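Local structure of acyl-coenzyme A oxidase 3 (Yarrowia lipolytica, 5YS9) at residues L356-F361 with L588-W592; P507-I511 with V563-Y567; A208-F214 with I228-R234; G244-I250 with N261-T267. The protein oxidizes the acyl chains of acyl-CoA substrates to give (2E)-enoyl-CoA with FAD as cofactor, reducing oxygen to hydrogen peroxide in peroxisomal fatty acid beta-oxidation. One frame throughout, in Å; residues are numbered along the deposited sequence.

Contact 1 of 4, residues L356-F361 with L588-W592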
# COMPACT_ATOMS: atom_id res chain seq x y z
N LEU A 356 -6.96 -16.01 5.70
CA LEU A 356 -8.17 -16.36 6.49
C LEU A 356 -8.47 -15.40 7.66
O LEU A 356 -9.64 -15.12 7.92
CB LEU A 356 -8.14 -17.81 6.94
CG LEU A 356 -8.12 -18.81 5.78
CD1 LEU A 356 -8.08 -20.23 6.33
CD2 LEU A 356 -9.28 -18.67 4.80
N PRO A 357 -7.42 -14.85 8.33
CA PRO A 357 -7.64 -13.85 9.38
C PRO A 357 -8.27 -12.57 8.83
O PRO A 357 -9.11 -11.95 9.50
CB PRO A 357 -6.24 -13.58 9.91
CG PRO A 357 -5.50 -14.83 9.65
CD PRO A 357 -6.02 -15.31 8.32
N LEU A 358 -7.92 -12.24 7.59
CA LEU A 358 -8.39 -11.05 6.95
C LEU A 358 -9.83 -11.25 6.51
O LEU A 358 -10.61 -10.32 6.53
CB LEU A 358 -7.48 -10.66 5.78
CG LEU A 358 -5.98 -10.47 6.16
CD1 LEU A 358 -5.08 -10.12 4.99
CD2 LEU A 358 -5.85 -9.39 7.19
N LEU A 359 -10.17 -12.48 6.11
CA LEU A 359 -11.56 -12.87 5.89
C LEU A 359 -12.31 -12.71 7.20
O LEU A 359 -13.40 -12.23 7.21
CB LEU A 359 -11.67 -14.32 5.37
CG LEU A 359 -13.10 -14.90 5.35
CD1 LEU A 359 -13.90 -14.27 4.23
CD2 LEU A 359 -13.18 -16.44 5.29
N ALA A 360 -11.72 -13.14 8.30
CA ALA A 360 -12.32 -12.95 9.59
C ALA A 360 -12.42 -11.46 9.92
O ALA A 360 -13.43 -11.01 10.42
CB ALA A 360 -11.52 -13.68 10.64
N PHE A 361 -11.39 -10.71 9.60
CA PHE A 361 -11.35 -9.29 9.86
C PHE A 361 -12.44 -8.56 9.11
O PHE A 361 -13.03 -7.65 9.63
CB PHE A 361 -9.99 -8.75 9.44
CG PHE A 361 -9.49 -7.63 10.29
CD1 PHE A 361 -10.31 -6.60 10.66
CD2 PHE A 361 -8.18 -7.62 10.71
CE1 PHE A 361 -9.84 -5.58 11.43
CE2 PHE A 361 -7.70 -6.60 11.47
CZ PHE A 361 -8.53 -5.58 11.84
N LEU A 588 -10.62 -17.13 15.32
CA LEU A 588 -9.44 -16.92 14.46
C LEU A 588 -9.07 -15.45 14.50
O LEU A 588 -7.93 -15.11 14.81
CB LEU A 588 -9.67 -17.39 13.02
CG LEU A 588 -8.51 -17.28 12.03
CD1 LEU A 588 -7.16 -17.86 12.55
CD2 LEU A 588 -8.91 -17.94 10.72
N PHE A 589 -10.05 -14.58 14.28
CA PHE A 589 -9.79 -13.16 14.38
C PHE A 589 -9.07 -12.85 15.70
O PHE A 589 -7.97 -12.26 15.72
CB PHE A 589 -11.07 -12.33 14.24
CG PHE A 589 -10.86 -10.87 14.42
CD1 PHE A 589 -10.04 -10.16 13.54
CD2 PHE A 589 -11.42 -10.19 15.51
CE1 PHE A 589 -9.80 -8.79 13.74
CE2 PHE A 589 -11.19 -8.82 15.69
CZ PHE A 589 -10.39 -8.13 14.80
N THR A 590 -9.68 -13.30 16.79
CA THR A 590 -9.32 -12.84 18.09
C THR A 590 -7.96 -13.42 18.52
O THR A 590 -7.11 -12.69 19.09
CB THR A 590 -10.45 -13.15 19.10
OG1 THR A 590 -11.65 -12.44 18.75
CG2 THR A 590 -10.03 -12.75 20.50
N LEU A 591 -7.75 -14.70 18.24
CA LEU A 591 -6.49 -15.36 18.58
C LEU A 591 -5.34 -14.91 17.69
O LEU A 591 -4.18 -14.85 18.12
CB LEU A 591 -6.68 -16.85 18.52
CG LEU A 591 -7.61 -17.36 19.65
CD1 LEU A 591 -8.26 -18.67 19.30
CD2 LEU A 591 -6.81 -17.51 20.94
N TRP A 592 -5.66 -14.63 16.43
CA TRP A 592 -4.67 -14.11 15.50
C TRP A 592 -4.21 -12.72 16.02
O TRP A 592 -3.00 -12.47 16.14
CB TRP A 592 -5.24 -14.08 14.05
CG TRP A 592 -4.41 -13.32 13.11
CD1 TRP A 592 -3.23 -13.70 12.57
CD2 TRP A 592 -4.69 -12.02 12.62
NE1 TRP A 592 -2.75 -12.73 11.76
CE2 TRP A 592 -3.61 -11.67 11.77
CE3 TRP A 592 -5.72 -11.09 12.84
CZ2 TRP A 592 -3.53 -10.42 11.10
CZ3 TRP A 592 -5.64 -9.83 12.18
CH2 TRP A 592 -4.54 -9.52 11.32
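The indole of Trp592 lies with one face against the pyrrolidine ring of Pro357, whose CB sits 3.6 Å from the centroid of the five-membered ring in a CH-pi contact. That carbon stands close to the ring normal, so the proline comes down over the face and not from the rim. Phe361 also offers a face: CE1 of Phe589 points at its centre, giving a T-shaped (edge-to-face) pair with the ring centroids of Phe361 and Phe589 4.8 Å apart and the planes at 69°. The Phe589 ring thus meets Phe361 CD2 at its own edge. Phe361 CE2 lies at the indole edge, in its plane, and Trp592 CZ3 is 3.7 Å from Phe361 CD2.

Trp592 holds CG anti to the backbone N (chi1 168°), which brings the indole over Pro357; the like torsion of Phe589 turns its ring edge to the face of Phe361. Where the backbones come nearest, the small Ala360 lets the chains approach, its CB meeting Phe589 CB at 3.9 Å. At the other end the CD2 branch of Leu588 reaches Leu356 CB, also at 3.9 Å. No hydrogen bond crosses the interface, which is joined by aromatic and aliphatic packing.

Around this layer, Arg559 of helix 547-573 touches Phe361 and Trp592, while Leu356 and Leu358 turn to helix 300-330. The segment axes cross at -115° with a closest approach of 8.9 Å. This steep crossing joins a helix of the C-alpha1 domain to one of the C-terminal helical domain, the two-part alpha-helical architecture of acyl-CoA oxidases.

Contact 2 of 4, residues P507-I511 with V563-Y567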
# COMPACT_ATOMS: atom_id res chain seq x y z
N PRO A 507 -14.69 -17.77 24.06
CA PRO A 507 -14.84 -16.33 23.84
C PRO A 507 -14.81 -15.43 25.10
O PRO A 507 -14.24 -14.34 25.05
CB PRO A 507 -16.19 -16.22 23.12
CG PRO A 507 -16.37 -17.54 22.47
CD PRO A 507 -15.79 -18.52 23.45
N LYS A 508 -15.38 -15.88 26.22
CA LYS A 508 -15.40 -15.04 27.43
C LYS A 508 -14.01 -14.74 27.97
O LYS A 508 -13.78 -13.70 28.61
CB LYS A 508 -16.33 -15.59 28.51
CG LYS A 508 -17.79 -15.52 28.08
CD LYS A 508 -18.73 -15.52 29.28
CE LYS A 508 -20.08 -16.16 28.94
NZ LYS A 508 -19.99 -17.64 29.08
N VAL A 509 -13.08 -15.63 27.68
CA VAL A 509 -11.73 -15.53 28.20
C VAL A 509 -10.93 -14.55 27.33
O VAL A 509 -10.32 -13.59 27.83
CB VAL A 509 -11.08 -16.93 28.23
CG1 VAL A 509 -9.62 -16.85 28.63
CG2 VAL A 509 -11.88 -17.84 29.19
N LEU A 510 -10.98 -14.81 26.03
CA LEU A 510 -10.36 -13.97 25.02
C LEU A 510 -10.91 -12.52 25.10
O LEU A 510 -10.16 -11.55 24.94
CB LEU A 510 -10.56 -14.57 23.63
CG LEU A 510 -10.15 -16.03 23.34
CD1 LEU A 510 -10.54 -16.38 21.91
CD2 LEU A 510 -8.66 -16.28 23.57
N ILE A 511 -12.21 -12.36 25.39
CA ILE A 511 -12.73 -11.00 25.64
C ILE A 511 -12.03 -10.34 26.85
O ILE A 511 -11.54 -9.19 26.78
CB ILE A 511 -14.24 -10.99 25.79
CG1 ILE A 511 -14.88 -11.19 24.40
CG2 ILE A 511 -14.73 -9.67 26.39
CD1 ILE A 511 -16.36 -11.54 24.41
N VAL A 563 -13.27 -7.16 18.53
CA VAL A 563 -13.43 -8.47 19.16
C VAL A 563 -14.81 -8.55 19.85
O VAL A 563 -15.59 -9.47 19.66
CB VAL A 563 -12.30 -8.68 20.21
CG1 VAL A 563 -12.56 -9.89 21.11
CG2 VAL A 563 -10.94 -8.77 19.52
N THR A 564 -15.10 -7.56 20.67
CA THR A 564 -16.34 -7.52 21.41
C THR A 564 -17.54 -7.49 20.49
O THR A 564 -18.45 -8.31 20.63
CB THR A 564 -16.30 -6.35 22.40
OG1 THR A 564 -15.50 -6.80 23.48
CG2 THR A 564 -17.63 -5.97 22.92
N ALA A 565 -17.52 -6.60 19.50
CA ALA A 565 -18.65 -6.49 18.58
C ALA A 565 -18.89 -7.75 17.77
O ALA A 565 -20.05 -8.12 17.54
CB ALA A 565 -18.48 -5.29 17.67
N PHE A 566 -17.82 -8.44 17.36
CA PHE A 566 -18.00 -9.72 16.66
C PHE A 566 -18.79 -10.73 17.52
O PHE A 566 -19.84 -11.22 17.11
CB PHE A 566 -16.63 -10.29 16.23
CG PHE A 566 -16.65 -11.16 14.98
CD1 PHE A 566 -17.83 -11.71 14.45
CD2 PHE A 566 -15.45 -11.47 14.36
CE1 PHE A 566 -17.80 -12.53 13.32
CE2 PHE A 566 -15.42 -12.30 13.22
CZ PHE A 566 -16.58 -12.83 12.72
N TYR A 567 -18.31 -10.99 18.73
CA TYR A 567 -18.98 -11.95 19.65
C TYR A 567 -20.41 -11.56 20.05
O TYR A 567 -21.33 -12.38 19.97
CB TYR A 567 -18.09 -12.18 20.88
CG TYR A 567 -16.83 -12.99 20.58
CD1 TYR A 567 -16.90 -14.22 19.93
CD2 TYR A 567 -15.55 -12.53 20.96
CE1 TYR A 567 -15.76 -14.98 19.68
CE2 TYR A 567 -14.40 -13.29 20.72
CZ TYR A 567 -14.51 -14.51 20.07
OH TYR A 567 -13.41 -15.28 19.84
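Pro507 lies over one face of the Tyr567 ring, and this CH-pi contact is the main aromatic element of the interface. Pro507 CB is 3.8 Å from the ring centroid of Tyr567, 14° off the normal and displaced a little toward CE1, while Pro507 CG also lies near that side of the ring. Tyr567 has CG anti to its carbonyl carbon (chi1 -71°), a setting that extends the phenol across to the first turn of helix 507-534.

The aliphatic contacts centre on Ile511. Its CD1 comes within 3.7 Å of Tyr567 CD2, the isoleucine and tyrosine chains sliding past each other in opposite directions. Further along, Ile511 CG1 rests 4.2 Å from Val563 CG1. The CG2 branch faces Thr564, approaching OG1 at 4.2 Å.

No hydrogen bond links the segments; the polar tip of the tyrosine is held from a third helix. Tyr567 OH bonds to Asn587 OD1 and is also brushed by a methyl group, with Leu510 CD1 at 3.7 Å. Without the phenol of Tyr567, as with an alanine here, Pro507 would probably lose its aromatic face, a gap would open beside Ile511 CD1 and Asn587 would lose its hydroxyl partner.

The segment axes run nearly antiparallel, at 159°, with a closest approach of 10.6 Å, a spacing bridged by the long tyrosine and isoleucine side chains. Helix 579-596 packs against both segments, through Leu591 on Leu510 and Thr590 on Val563 and Tyr567, while Phe566 turns to helix 349-385, so helix 547-573 touches helices 507-534, 579-596 and 349-385.

Contact 3 of 4, residues A208-F214 with I228-R234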
# COMPACT_ATOMS: atom_id res chain seq x y z
N ALA A 208 -19.25 22.59 -10.33
CA ALA A 208 -20.08 23.29 -9.34
C ALA A 208 -20.45 24.70 -9.73
O ALA A 208 -19.59 25.46 -10.17
CB ALA A 208 -19.36 23.31 -8.02
N THR A 209 -21.73 25.04 -9.57
CA THR A 209 -22.21 26.41 -9.69
C THR A 209 -22.16 27.17 -8.37
O THR A 209 -22.05 28.42 -8.37
CB THR A 209 -23.69 26.44 -10.12
OG1 THR A 209 -24.49 25.75 -9.16
CG2 THR A 209 -23.86 25.77 -11.45
N HIS A 210 -22.30 26.44 -7.25
CA HIS A 210 -22.22 27.01 -5.90
C HIS A 210 -21.35 26.22 -4.95
O HIS A 210 -21.04 25.09 -5.22
CB HIS A 210 -23.59 27.11 -5.26
CG HIS A 210 -24.56 27.99 -5.99
ND1 HIS A 210 -25.06 27.67 -7.24
CD2 HIS A 210 -25.20 29.12 -5.60
CE1 HIS A 210 -25.92 28.59 -7.61
NE2 HIS A 210 -26.01 29.49 -6.64
N THR A 211 -20.95 26.84 -3.85
CA THR A 211 -20.18 26.18 -2.80
C THR A 211 -20.66 26.58 -1.42
O THR A 211 -21.29 27.60 -1.23
CB THR A 211 -18.70 26.48 -2.90
OG1 THR A 211 -17.98 25.60 -2.05
CG2 THR A 211 -18.39 27.87 -2.44
N ALA A 212 -20.38 25.70 -0.47
CA ALA A 212 -20.56 25.98 0.94
C ALA A 212 -19.16 26.36 1.41
O ALA A 212 -18.32 25.50 1.59
CB ALA A 212 -21.06 24.74 1.64
N CYS A 213 -18.91 27.66 1.55
CA CYS A 213 -17.57 28.17 1.85
C CYS A 213 -17.39 28.34 3.37
O CYS A 213 -18.16 29.05 4.02
CB CYS A 213 -17.33 29.49 1.13
SG CYS A 213 -15.69 30.23 1.41
N PHE A 214 -16.37 27.69 3.91
CA PHE A 214 -15.99 27.82 5.30
C PHE A 214 -15.03 29.02 5.44
O PHE A 214 -13.96 29.02 4.83
CB PHE A 214 -15.36 26.51 5.83
CG PHE A 214 -16.36 25.41 6.02
CD1 PHE A 214 -16.93 24.75 4.92
CD2 PHE A 214 -16.76 25.01 7.30
CE1 PHE A 214 -17.89 23.75 5.09
CE2 PHE A 214 -17.72 23.99 7.48
CZ PHE A 214 -18.28 23.37 6.37
N ILE A 228 -20.16 28.94 7.83
CA ILE A 228 -20.45 28.40 6.53
C ILE A 228 -21.31 29.40 5.78
O ILE A 228 -22.36 29.82 6.29
CB ILE A 228 -21.21 27.04 6.63
CG1 ILE A 228 -20.57 26.12 7.66
CG2 ILE A 228 -21.20 26.34 5.29
CD1 ILE A 228 -21.23 24.74 7.79
N PHE A 229 -20.88 29.72 4.54
CA PHE A 229 -21.56 30.71 3.66
C PHE A 229 -21.77 30.11 2.27
O PHE A 229 -20.87 29.43 1.73
CB PHE A 229 -20.71 32.01 3.53
CG PHE A 229 -20.30 32.61 4.85
CD1 PHE A 229 -19.24 32.06 5.57
CD2 PHE A 229 -20.98 33.70 5.39
CE1 PHE A 229 -18.87 32.57 6.81
CE2 PHE A 229 -20.61 34.23 6.63
CZ PHE A 229 -19.55 33.66 7.34
N VAL A 230 -22.94 30.36 1.67
CA VAL A 230 -23.18 29.91 0.30
C VAL A 230 -22.62 30.98 -0.62
O VAL A 230 -23.01 32.14 -0.53
CB VAL A 230 -24.67 29.65 -0.05
CG1 VAL A 230 -24.77 28.98 -1.41
CG2 VAL A 230 -25.33 28.77 0.98
N VAL A 231 -21.71 30.58 -1.50
CA VAL A 231 -21.15 31.51 -2.48
C VAL A 231 -21.37 30.93 -3.83
O VAL A 231 -20.93 29.81 -4.13
CB VAL A 231 -19.62 31.70 -2.30
CG1 VAL A 231 -19.10 32.73 -3.32
CG2 VAL A 231 -19.27 32.05 -0.86
N GLN A 232 -21.95 31.71 -4.70
CA GLN A 232 -22.14 31.26 -6.06
C GLN A 232 -20.80 31.35 -6.80
O GLN A 232 -20.19 32.41 -6.83
CB GLN A 232 -23.20 32.12 -6.73
CG GLN A 232 -23.69 31.52 -8.03
CD GLN A 232 -24.82 32.31 -8.65
OE1 GLN A 232 -25.56 33.06 -7.96
NE2 GLN A 232 -24.94 32.16 -9.95
N LEU A 233 -20.38 30.23 -7.39
CA LEU A 233 -19.10 30.13 -8.10
C LEU A 233 -19.21 30.44 -9.57
O LEU A 233 -18.32 31.06 -10.14
CB LEU A 233 -18.57 28.72 -8.01
CG LEU A 233 -18.11 28.22 -6.66
CD1 LEU A 233 -17.56 26.80 -6.80
CD2 LEU A 233 -17.10 29.14 -6.08
N ARG A 234 -20.30 30.02 -10.19
CA ARG A 234 -20.50 30.24 -11.62
C ARG A 234 -21.86 30.85 -11.93
O ARG A 234 -22.85 30.60 -11.25
CB ARG A 234 -20.36 28.92 -12.41
CG ARG A 234 -19.02 28.21 -12.26
CD ARG A 234 -19.03 26.87 -13.00
NE ARG A 234 -17.69 26.46 -13.42
CZ ARG A 234 -16.84 25.72 -12.72
NH1 ARG A 234 -17.14 25.24 -11.51
NH2 ARG A 234 -15.65 25.46 -13.26
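Ile228, Thr211 and His210 have the largest areas buried by the pairing of these two antiparallel strands. Ile228 lies alongside its non-hydrogen-bonded partner Phe214, both pointing the same way; its CG1 stands over a face of the ring, 4.0 Å from the Phe214 centroid, and its CD1 meets CZ. A chi1 of -46° puts CG1 and CD1 of Ile228 over that ring and turns CG2, anti to the backbone N, toward Ala212 CB.

Thr211 belongs to the opposite face and to a hydrogen-bonded pair with Val231: Thr211 N to Val231 O and Val231 N to Thr211 O are both 3.0 Å. Its methyl CG2 lies beside Val231 CB.

His210 takes Gln232 on one face of its imidazole, CG of the glutamine 3.7 Å from the His210 ring centroid. Thr209 OG1 lies in the imidazole plane at its edge and shares a hydrogen bond with ND1, which helps fix the ring's rotation; the ring also stacks on Phe156.

Beyond the regular ladder, Thr209 O accepts from both Leu233 N (2.7 Å) and Arg234 N, which approach from the same face of its carbonyl plane. Arg234 NH1 gives Ala208 O a nearly straight bond of 2.8 Å, in the guanidinium plane. The same guanidinium reaches Ala204 O, Ala205 O and Pro672 O of the second subunit. A methionine in place of Arg234 would probably leave these oxygens without their donor and slacken the tie to the neighbouring subunit.

The arrangement is the open end of a beta-hairpin in the beta-sheet middle domain of the acyl-CoA dehydrogenase and oxidase family.

Contact 4 of 4, residues G244-I250 with N261-T267. With FAD (flavin-adenine dinucleotide), chain C.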
# COMPACT_ATOMS: atom_id res chain seq x y z
N GLY A 244 -14.52 37.88 -9.13
CA GLY A 244 -13.72 37.66 -7.90
C GLY A 244 -13.46 36.21 -7.54
O GLY A 244 -12.79 35.95 -6.55
N ILE A 245 -13.96 35.27 -8.37
CA ILE A 245 -13.82 33.84 -8.17
C ILE A 245 -12.76 33.34 -9.14
O ILE A 245 -12.87 33.54 -10.34
CB ILE A 245 -15.12 33.08 -8.50
CG1 ILE A 245 -16.29 33.57 -7.62
CG2 ILE A 245 -14.91 31.55 -8.40
CD1 ILE A 245 -16.24 33.09 -6.19
N ALA A 246 -11.71 32.73 -8.60
CA ALA A 246 -10.75 32.04 -9.40
C ALA A 246 -10.81 30.58 -8.97
O ALA A 246 -10.88 30.27 -7.78
CB ALA A 246 -9.38 32.62 -9.16
N LEU A 247 -10.77 29.69 -9.94
CA LEU A 247 -10.65 28.28 -9.66
C LEU A 247 -10.11 27.50 -10.86
O LEU A 247 -10.03 28.03 -11.97
CB LEU A 247 -12.01 27.75 -9.23
CG LEU A 247 -13.12 27.82 -10.26
CD1 LEU A 247 -13.01 26.77 -11.36
CD2 LEU A 247 -14.40 27.65 -9.44
N GLY A 248 -9.62 26.30 -10.59
CA GLY A 248 -9.00 25.46 -11.59
C GLY A 248 -8.95 24.01 -11.19
O GLY A 248 -9.13 23.68 -10.05
N ASP A 249 -8.68 23.14 -12.15
CA ASP A 249 -8.52 21.73 -11.89
C ASP A 249 -7.18 21.45 -11.23
O ASP A 249 -6.15 21.88 -11.69
CB ASP A 249 -8.61 20.99 -13.22
CG ASP A 249 -8.68 19.50 -13.07
OD1 ASP A 249 -8.27 18.95 -12.05
OD2 ASP A 249 -9.13 18.87 -14.02
N ILE A 250 -7.23 20.73 -10.13
CA ILE A 250 -6.05 20.32 -9.41
C ILE A 250 -5.25 19.27 -10.16
O ILE A 250 -4.07 19.13 -9.96
CB ILE A 250 -6.35 19.94 -7.96
CG1 ILE A 250 -6.78 21.21 -7.23
CG2 ILE A 250 -5.13 19.33 -7.31
CD1 ILE A 250 -7.04 21.03 -5.77
N ASN A 261 -11.54 17.65 -8.55
CA ASN A 261 -11.14 18.40 -7.40
C ASN A 261 -10.47 19.66 -7.91
O ASN A 261 -9.57 19.62 -8.75
CB ASN A 261 -10.15 17.63 -6.54
CG ASN A 261 -10.76 16.42 -5.92
OD1 ASN A 261 -11.34 16.49 -4.82
ND2 ASN A 261 -10.59 15.27 -6.59
N GLY A 262 -10.92 20.79 -7.39
CA GLY A 262 -10.42 22.02 -7.85
C GLY A 262 -9.98 22.85 -6.68
O GLY A 262 -10.38 22.57 -5.56
N TRP A 263 -9.13 23.84 -6.99
CA TRP A 263 -8.76 24.90 -6.06
C TRP A 263 -9.65 26.09 -6.30
O TRP A 263 -10.09 26.27 -7.40
CB TRP A 263 -7.31 25.35 -6.25
CG TRP A 263 -6.92 25.82 -7.61
CD1 TRP A 263 -6.40 25.04 -8.58
CD2 TRP A 263 -6.98 27.14 -8.15
NE1 TRP A 263 -6.15 25.77 -9.70
CE2 TRP A 263 -6.47 27.07 -9.47
CE3 TRP A 263 -7.39 28.38 -7.66
CZ2 TRP A 263 -6.36 28.18 -10.30
CZ3 TRP A 263 -7.28 29.51 -8.49
CH2 TRP A 263 -6.77 29.40 -9.79
N ILE A 264 -9.91 26.88 -5.26
CA ILE A 264 -10.66 28.12 -5.39
C ILE A 264 -9.98 29.27 -4.61
O ILE A 264 -9.57 29.10 -3.47
CB ILE A 264 -12.11 28.00 -4.86
CG1 ILE A 264 -12.74 26.63 -5.22
CG2 ILE A 264 -12.97 29.16 -5.40
CD1 ILE A 264 -14.10 26.40 -4.58
N GLN A 265 -9.91 30.43 -5.24
CA GLN A 265 -9.62 31.68 -4.58
C GLN A 265 -10.80 32.64 -4.74
O GLN A 265 -11.40 32.71 -5.82
CB GLN A 265 -8.41 32.30 -5.21
CG GLN A 265 -7.20 31.36 -5.24
CD GLN A 265 -6.00 32.04 -5.76
OE1 GLN A 265 -6.13 32.97 -6.50
NE2 GLN A 265 -4.83 31.61 -5.34
N PHE A 266 -11.10 33.35 -3.63
CA PHE A 266 -12.09 34.43 -3.57
C PHE A 266 -11.39 35.75 -3.34
O PHE A 266 -10.60 35.87 -2.43
CB PHE A 266 -13.01 34.23 -2.37
CG PHE A 266 -13.64 32.88 -2.30
CD1 PHE A 266 -12.97 31.82 -1.67
CD2 PHE A 266 -14.90 32.67 -2.81
CE1 PHE A 266 -13.54 30.56 -1.61
CE2 PHE A 266 -15.49 31.41 -2.74
CZ PHE A 266 -14.80 30.35 -2.16
N THR A 267 -11.68 36.73 -4.15
CA THR A 267 -11.10 38.06 -3.98
C THR A 267 -12.26 39.05 -3.90
O THR A 267 -12.98 39.28 -4.88
CB THR A 267 -10.17 38.40 -5.15
OG1 THR A 267 -9.24 37.32 -5.36
CG2 THR A 267 -9.40 39.71 -4.87
PA FAD C . -2.94 17.98 7.68
O1A FAD C . -2.07 19.17 7.54
O2A FAD C . -4.10 18.00 8.60
O5B FAD C . -2.00 16.81 8.17
C5B FAD C . -0.89 16.42 7.38
C4B FAD C . -0.07 15.35 8.09
O4B FAD C . 0.39 15.85 9.34
C3B FAD C . -0.93 14.15 8.39
O3B FAD C . -0.17 12.98 8.19
C2B FAD C . -1.22 14.24 9.85
O2B FAD C . -1.21 12.95 10.41
C1B FAD C . -0.09 15.07 10.41
N9A FAD C . -0.65 15.88 11.52
C8A FAD C . -1.50 16.90 11.42
N7A FAD C . -1.81 17.38 12.64
C5A FAD C . -1.15 16.65 13.53
C6A FAD C . -1.03 16.62 15.00
N6A FAD C . -1.70 17.50 15.77
N1A FAD C . -0.24 15.69 15.54
C2A FAD C . 0.43 14.81 14.78
N3A FAD C . 0.37 14.78 13.46
C4A FAD C . -0.39 15.66 12.79
N1 FAD C . -11.89 18.74 1.61
C2 FAD C . -13.05 19.40 1.45
O2 FAD C . -13.36 20.27 2.25
N3 FAD C . -13.90 19.14 0.46
C4 FAD C . -13.65 18.21 -0.44
O4 FAD C . -14.45 18.01 -1.34
C4X FAD C . -12.40 17.45 -0.34
N5 FAD C . -12.10 16.51 -1.23
C5X FAD C . -10.95 15.85 -1.12
C6 FAD C . -10.68 14.89 -2.07
C7 FAD C . -9.51 14.18 -2.01
C7M FAD C . -9.25 13.13 -3.05
C8 FAD C . -8.55 14.45 -0.92
C8M FAD C . -7.27 13.68 -0.82
C9 FAD C . -8.82 15.40 0.04
C9A FAD C . -10.00 16.12 -0.02
N10 FAD C . -10.30 17.09 0.93
C10 FAD C . -11.50 17.78 0.77
C1' FAD C . -9.38 17.43 2.02
C2' FAD C . -9.29 16.43 3.16
O2' FAD C . -10.49 16.53 3.92
C3' FAD C . -8.08 16.79 4.02
O3' FAD C . -6.94 16.54 3.21
C4' FAD C . -7.87 16.04 5.34
O4' FAD C . -9.03 16.06 6.16
C5' FAD C . -6.79 16.71 6.16
O5' FAD C . -5.55 16.61 5.49
P FAD C . -4.57 17.84 5.34
O1P FAD C . -4.14 17.87 3.93
O2P FAD C . -5.21 19.02 5.96
O3P FAD C . -3.34 17.40 6.24
O HOH W 1 -10.16 35.63 -7.01
O HOH W 2 -5.33 24.56 -12.36
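Strands 245-249 and 262-266 run antiparallel at 168°, and their backbones are joined by six hydrogen bonds from Thr267 N to Gly244 O at one end to Ile250 N to Asn261 O at the other. Trp263 dominates the side-chain packing. Its indole folds back across the partner strand: Leu247 CA lies 3.8 Å from the centroid of the six-membered ring of Trp263, and Gly248 sits against the five-membered ring. A chi1 of 56°, with CG between the backbone N and carbonyl carbon, lays the ring there, where a CB on Gly248 would clash with NE1. The other strand face carries Ile245, whose CD1 touches Phe266 CD2 at 3.7 Å.

Water 2 lies at the indole edge, accepting from Trp263 NE1 at 3.0 Å and donating to Asp249 O at 2.9 Å. Asp249 OD1 accepts from Gly251 N, and OD2 forms a salt bridge to Arg82.

Asn261, a residue of the FAD pocket, ends the ladder beside the flavin. The main-chain bond to Ile250 probably helps position this end of the strand there, and the water satisfies the indole N-H, buried beside Phe660 of the second subunit, which meets the Trp263 ring edge-to-face.

Along the chain, contact 3 closes first, then contact 4, and both precede contact 1, whose loop encloses contact 2. Contacts 3 and 4 belong to one sheet of the middle domain, with centres 11 Å apart; they meet where Val231 and Cys213 touch Phe266 and Arg234 touches Leu247. Contacts 1 and 2, centred 13 Å apart, share the helical part of the chain, where Thr590 and Leu591 on helix 579-596 pack against Leu510, Val563 and Tyr567. The two pairs lie on opposite sides of the chain's centre, 46 to 50 Å apart between centres, as separate regions of one subunit, although both the middle domain and helix 349-385 border FAD sites.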